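Local coordinates for glutaredoxin 2 (Salmonella enterica subsp. enterica serovar Typhimurium, PDB 3IR4), which binds glutathione and, as a member of the glutaredoxin family, probably catalyses glutathione-dependent thiol-disulfide exchange, at residues Val29-Thr41 against Asp114-Ile126. Numbering follows the deposited sequence.
Sequences VELNVLQNDDEAT and DEFSTPAARQYFI
Asn36 N donates a hydrogen bond to Glu115 O over 2.8 Å. This backbone bond ties the type I turn Gln35-Asp38 to the chain just ahead of helix 119-133. Next to it, Glu115 CA approaches Leu34 O at 3.5 Å in a bent CA-H...O contact.

The Asn36 side chain points into the junction, its CG anti to the backbone N (chi1 -162°), and this carries the amide in among three rings. Asn36 CG lies at the edge of the Phe116 ring, 3.7 Å from CE1, with amide and ring planes 73° apart; Asn36 OD1 sits 3.5 Å from Phe125 CB and equally far from Tyr124 CD1. Asp37 covers a face of the Tyr124 ring: its CA stands 3.9 Å from the centroid, 12° off the normal, a CH-pi contact. The Asp37 carboxylate runs on alongside the first helical turn, OD1 3.6 Å from Ala120 CB.

Toward the strand, Val33 CG1 packs 3.8 Å from Asp114 CB and also touches Glu115 OE1, an oxygen already bonded to Asp10 N; Glu115 OE2 is hydrogen-bonded to His11 ND1.

Tyr124 touches glutathione and its OH is hydrogen-bonded to Lys128 NZ, while Lys49 NZ is hydrogen-bonded to Asn36 O; both lysines also belong to the glutathione pocket. The contact thus joins the thioredoxin-like domain to the helical domain beside the glutathione site, the two-domain architecture of the GST fold.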
loop_
_atom_site.group_PDB
_atom_site.type_symbol
_atom_site.label_atom_id
_atom_site.label_comp_id
_atom_site.label_asym_id
_atom_site.label_seq_id
_atom_site.Cartn_x
_atom_site.Cartn_y
_atom_site.Cartn_z
ATOM N N VAL A 29 3.964 -6.973 -15.401
ATOM C CA VAL A 29 3.870 -7.867 -14.262
ATOM C C VAL A 29 2.506 -8.525 -14.245
ATOM O O VAL A 29 1.515 -7.873 -14.565
ATOM C CB VAL A 29 4.152 -7.153 -12.915
ATOM C CG1 VAL A 29 3.161 -6.044 -12.654
ATOM C CG2 VAL A 29 4.231 -8.175 -11.758
ATOM N N GLU A 30 2.467 -9.816 -13.940
ATOM C CA GLU A 30 1.205 -10.524 -13.772
ATOM C C GLU A 30 0.824 -10.543 -12.306
ATOM O O GLU A 30 1.462 -11.223 -11.504
ATOM C CB GLU A 30 1.297 -11.952 -14.286
ATOM C CG GLU A 30 0.012 -12.702 -14.237
ATOM C CD GLU A 30 0.254 -14.168 -14.453
ATOM O OE1 GLU A 30 0.556 -14.586 -15.558
ATOM O OE2 GLU A 30 0.199 -14.931 -13.476
ATOM N N LEU A 31 -0.235 -9.797 -11.954
ATOM C CA LEU A 31 -0.722 -9.780 -10.594
ATOM C C LEU A 31 -1.579 -11.004 -10.300
ATOM O O LEU A 31 -2.370 -11.424 -11.134
ATOM C CB LEU A 31 -1.555 -8.548 -10.356
ATOM C CG LEU A 31 -0.870 -7.197 -10.615
ATOM C CD1 LEU A 31 -1.869 -6.054 -10.397
ATOM C CD2 LEU A 31 0.390 -7.022 -9.768
ATOM N N ASN A 32 -1.399 -11.566 -9.118
ATOM C CA ASN A 32 -2.194 -12.714 -8.684
ATOM C C ASN A 32 -2.631 -12.462 -7.259
ATOM O O ASN A 32 -1.816 -12.499 -6.337
ATOM C CB ASN A 32 -1.351 -13.984 -8.726
ATOM C CG ASN A 32 -1.071 -14.438 -10.116
ATOM O OD1 ASN A 32 -1.809 -15.239 -10.641
ATOM N ND2 ASN A 32 0.039 -13.993 -10.696
ATOM N N VAL A 33 -3.909 -12.159 -7.062
ATOM C CA VAL A 33 -4.408 -11.900 -5.732
ATOM C C VAL A 33 -4.778 -13.221 -5.083
ATOM O O VAL A 33 -5.561 -13.991 -5.645
ATOM C CB VAL A 33 -5.647 -10.993 -5.769
ATOM C CG1 VAL A 33 -6.126 -10.777 -4.331
ATOM C CG2 VAL A 33 -5.357 -9.659 -6.423
ATOM N N LEU A 34 -4.182 -13.507 -3.946
ATOM C CA LEU A 34 -4.474 -14.695 -3.178
ATOM C C LEU A 34 -5.601 -14.462 -2.197
ATOM O O LEU A 34 -5.758 -13.370 -1.678
ATOM C CB LEU A 34 -3.220 -15.104 -2.403
ATOM C CG LEU A 34 -2.017 -15.506 -3.245
ATOM C CD1 LEU A 34 -0.806 -15.787 -2.353
ATOM C CD2 LEU A 34 -2.380 -16.715 -4.114
ATOM N N GLN A 35 -6.387 -15.498 -1.940
ATOM C CA GLN A 35 -7.387 -15.412 -0.874
ATOM C C GLN A 35 -6.702 -15.159 0.460
ATOM O O GLN A 35 -5.652 -15.729 0.753
ATOM C CB GLN A 35 -8.253 -16.669 -0.769
ATOM C CG GLN A 35 -9.117 -16.901 -1.986
ATOM C CD GLN A 35 -10.068 -15.735 -2.217
ATOM O OE1 GLN A 35 -9.880 -14.938 -3.144
ATOM N NE2 GLN A 35 -11.042 -15.592 -1.320
ATOM N N ASN A 36 -7.326 -14.319 1.296
ATOM C CA ASN A 36 -6.673 -13.935 2.537
ATOM C C ASN A 36 -6.463 -15.082 3.513
ATOM O O ASN A 36 -5.559 -15.007 4.343
ATOM C CB ASN A 36 -7.434 -12.801 3.203
ATOM C CG ASN A 36 -6.609 -12.059 4.244
ATOM O OD1 ASN A 36 -6.930 -12.106 5.439
ATOM N ND2 ASN A 36 -5.544 -11.370 3.816
ATOM N N ASP A 37 -7.274 -16.136 3.404
ATOM C CA ASP A 37 -7.137 -17.321 4.252
ATOM C C ASP A 37 -6.297 -18.436 3.627
ATOM O O ASP A 37 -6.203 -19.510 4.198
ATOM C CB ASP A 37 -8.526 -17.858 4.664
ATOM C CG ASP A 37 -9.401 -18.301 3.489
ATOM O OD1 ASP A 37 -10.428 -19.014 3.724
ATOM O OD2 ASP A 37 -9.099 -17.941 2.334
ATOM N N ASP A 38 -5.650 -18.169 2.493
ATOM C CA ASP A 38 -4.883 -19.207 1.809
ATOM C C ASP A 38 -3.474 -19.299 2.360
ATOM O O ASP A 38 -2.613 -18.505 2.039
ATOM C CB ASP A 38 -4.866 -18.932 0.305
ATOM C CG ASP A 38 -4.056 -19.941 -0.493
ATOM O OD1 ASP A 38 -3.499 -20.886 0.091
ATOM O OD2 ASP A 38 -4.011 -19.743 -1.721
ATOM N N GLU A 39 -3.256 -20.268 3.241
ATOM C CA GLU A 39 -1.941 -20.526 3.800
ATOM C C GLU A 39 -1.075 -21.353 2.849
ATOM O O GLU A 39 0.125 -21.099 2.703
ATOM C CB GLU A 39 -2.093 -21.264 5.134
ATOM C CG GLU A 39 -0.764 -21.554 5.820
ATOM C CD GLU A 39 -0.890 -22.257 7.165
ATOM O OE1 GLU A 39 0.152 -22.484 7.800
ATOM O OE2 GLU A 39 -2.017 -22.569 7.596
ATOM N N ALA A 40 -1.685 -22.321 2.170
ATOM C CA ALA A 40 -0.950 -23.282 1.352
ATOM C C ALA A 40 -0.192 -22.682 0.181
ATOM O O ALA A 40 0.957 -23.028 -0.040
ATOM C CB ALA A 40 -1.888 -24.422 0.877
ATOM N N THR A 41 -0.787 -21.748 -0.558
ATOM C CA THR A 41 -0.107 -21.231 -1.748
ATOM C C THR A 41 1.183 -20.500 -1.422
ATOM O O THR A 41 2.234 -20.827 -1.942
ATOM C CB THR A 41 -1.039 -20.381 -2.592
ATOM O OG1 THR A 41 -2.169 -21.182 -2.925
ATOM C CG2 THR A 41 -0.331 -19.928 -3.866
ATOM N N ASP A 114 -10.348 -8.394 -3.776
ATOM C CA ASP A 114 -10.428 -9.772 -4.250
ATOM C C ASP A 114 -10.010 -10.813 -3.226
ATOM O O ASP A 114 -10.546 -11.916 -3.221
ATOM C CB ASP A 114 -9.615 -9.947 -5.540
ATOM C CG ASP A 114 -10.257 -9.365 -6.756
ATOM O OD1 ASP A 114 -11.391 -8.835 -6.693
ATOM O OD2 ASP A 114 -9.583 -9.417 -7.804
ATOM N N GLU A 115 -9.078 -10.474 -2.342
ATOM C CA GLU A 115 -8.618 -11.406 -1.321
ATOM C C GLU A 115 -9.680 -11.755 -0.301
ATOM O O GLU A 115 -9.494 -12.689 0.486
ATOM C CB GLU A 115 -7.353 -10.913 -0.613
ATOM C CG GLU A 115 -7.456 -9.613 0.134
ATOM C CD GLU A 115 -7.170 -8.364 -0.680
ATOM O OE1 GLU A 115 -7.212 -8.432 -1.940
ATOM O OE2 GLU A 115 -6.918 -7.308 -0.056
ATOM N N PHE A 116 -10.764 -10.985 -0.284
ATOM C CA PHE A 116 -11.875 -11.225 0.650
ATOM C C PHE A 116 -13.095 -11.718 -0.096
ATOM O O PHE A 116 -14.201 -11.625 0.399
ATOM C CB PHE A 116 -12.260 -9.963 1.415
ATOM C CG PHE A 116 -11.115 -9.291 2.147
ATOM C CD1 PHE A 116 -10.204 -10.025 2.892
ATOM C CD2 PHE A 116 -11.005 -7.912 2.150
ATOM C CE1 PHE A 116 -9.166 -9.409 3.586
ATOM C CE2 PHE A 116 -9.956 -7.277 2.824
ATOM C CZ PHE A 116 -9.069 -8.027 3.556
ATOM N N SER A 117 -12.928 -12.241 -1.300
ATOM C CA SER A 117 -14.097 -12.584 -2.116
ATOM C C SER A 117 -14.970 -13.660 -1.542
ATOM O O SER A 117 -16.155 -13.657 -1.756
ATOM C CB SER A 117 -13.705 -12.893 -3.545
ATOM O OG SER A 117 -12.830 -13.967 -3.623
ATOM N N THR A 118 -14.393 -14.581 -0.807
ATOM C CA THR A 118 -15.190 -15.638 -0.180
ATOM C C THR A 118 -15.561 -15.190 1.238
ATOM O O THR A 118 -14.786 -14.508 1.921
ATOM C CB THR A 118 -14.455 -16.980 -0.085
ATOM O OG1 THR A 118 -13.306 -16.837 0.760
ATOM C CG2 THR A 118 -14.060 -17.498 -1.474
ATOM N N PRO A 119 -16.760 -15.597 1.705
ATOM C CA PRO A 119 -17.079 -15.338 3.090
ATOM C C PRO A 119 -16.012 -15.845 4.069
ATOM O O PRO A 119 -15.737 -15.196 5.064
ATOM C CB PRO A 119 -18.414 -16.082 3.264
ATOM C CG PRO A 119 -19.050 -16.006 1.895
ATOM C CD PRO A 119 -17.920 -16.113 0.942
ATOM N N ALA A 120 -15.439 -17.011 3.810
ATOM C CA ALA A 120 -14.428 -17.560 4.711
ATOM C C ALA A 120 -13.200 -16.656 4.796
ATOM O O ALA A 120 -12.649 -16.457 5.868
ATOM C CB ALA A 120 -14.025 -18.969 4.301
ATOM N N ALA A 121 -12.738 -16.139 3.662
ATOM C CA ALA A 121 -11.569 -15.267 3.636
ATOM C C ALA A 121 -11.812 -13.970 4.371
ATOM O O ALA A 121 -10.968 -13.498 5.116
ATOM C CB ALA A 121 -11.144 -14.988 2.219
ATOM N N ARG A 122 -13.006 -13.407 4.218
ATOM C CA ARG A 122 -13.344 -12.169 4.883
ATOM C C ARG A 122 -13.418 -12.390 6.403
ATOM O O ARG A 122 -12.895 -11.596 7.166
ATOM C CB ARG A 122 -14.636 -11.603 4.343
ATOM C CG ARG A 122 -14.912 -10.208 4.807
ATOM C CD ARG A 122 -16.175 -9.613 4.165
ATOM N NE ARG A 122 -16.117 -9.549 2.709
ATOM C CZ ARG A 122 -15.552 -8.558 2.026
ATOM N NH1 ARG A 122 -15.003 -7.516 2.632
ATOM N NH2 ARG A 122 -15.542 -8.609 0.702
ATOM N N GLN A 123 -14.052 -13.492 6.827
ATOM C CA GLN A 123 -14.137 -13.790 8.248
ATOM C C GLN A 123 -12.757 -13.985 8.860
ATOM O O GLN A 123 -12.481 -13.558 10.004
ATOM C CB GLN A 123 -15.009 -15.009 8.508
ATOM C CG GLN A 123 -15.109 -15.346 10.000
ATOM C CD GLN A 123 -15.878 -16.607 10.232
ATOM O OE1 GLN A 123 -15.300 -17.645 10.536
ATOM N NE2 GLN A 123 -17.170 -16.544 10.046
ATOM N N TYR A 124 -11.885 -14.693 8.137
ATOM C CA TYR A 124 -10.506 -14.935 8.578
ATOM C C TYR A 124 -9.803 -13.613 8.905
ATOM O O TYR A 124 -9.167 -13.467 9.946
ATOM C CB TYR A 124 -9.751 -15.686 7.485
ATOM C CG TYR A 124 -8.298 -15.911 7.773
ATOM C CD1 TYR A 124 -7.350 -14.973 7.379
ATOM C CD2 TYR A 124 -7.851 -17.070 8.352
ATOM C CE1 TYR A 124 -6.004 -15.165 7.597
ATOM C CE2 TYR A 124 -6.503 -17.258 8.612
ATOM C CZ TYR A 124 -5.580 -16.290 8.227
ATOM O OH TYR A 124 -4.209 -16.421 8.406
ATOM N N PHE A 125 -9.944 -12.644 8.016
ATOM C CA PHE A 125 -9.351 -11.322 8.211
ATOM C C PHE A 125 -9.912 -10.612 9.433
ATOM O O PHE A 125 -9.162 -10.104 10.271
ATOM C CB PHE A 125 -9.577 -10.484 6.946
ATOM C CG PHE A 125 -8.991 -9.090 7.021
ATOM C CD1 PHE A 125 -7.641 -8.877 6.776
ATOM C CD2 PHE A 125 -9.785 -7.993 7.332
ATOM C CE1 PHE A 125 -7.114 -7.615 6.803
ATOM C CE2 PHE A 125 -9.246 -6.717 7.382
ATOM C CZ PHE A 125 -7.911 -6.536 7.121
ATOM N N ILE A 126 -11.232 -10.582 9.540
ATOM C CA ILE A 126 -11.869 -9.896 10.636
ATOM C C ILE A 126 -11.400 -10.472 11.979
ATOM O O ILE A 126 -11.054 -9.750 12.920
ATOM C CB ILE A 126 -13.413 -10.019 10.494
ATOM C CG1 ILE A 126 -13.937 -9.241 9.282
ATOM C CG2 ILE A 126 -14.109 -9.558 11.790
ATOM C CD1 ILE A 126 -15.334 -9.621 8.821
#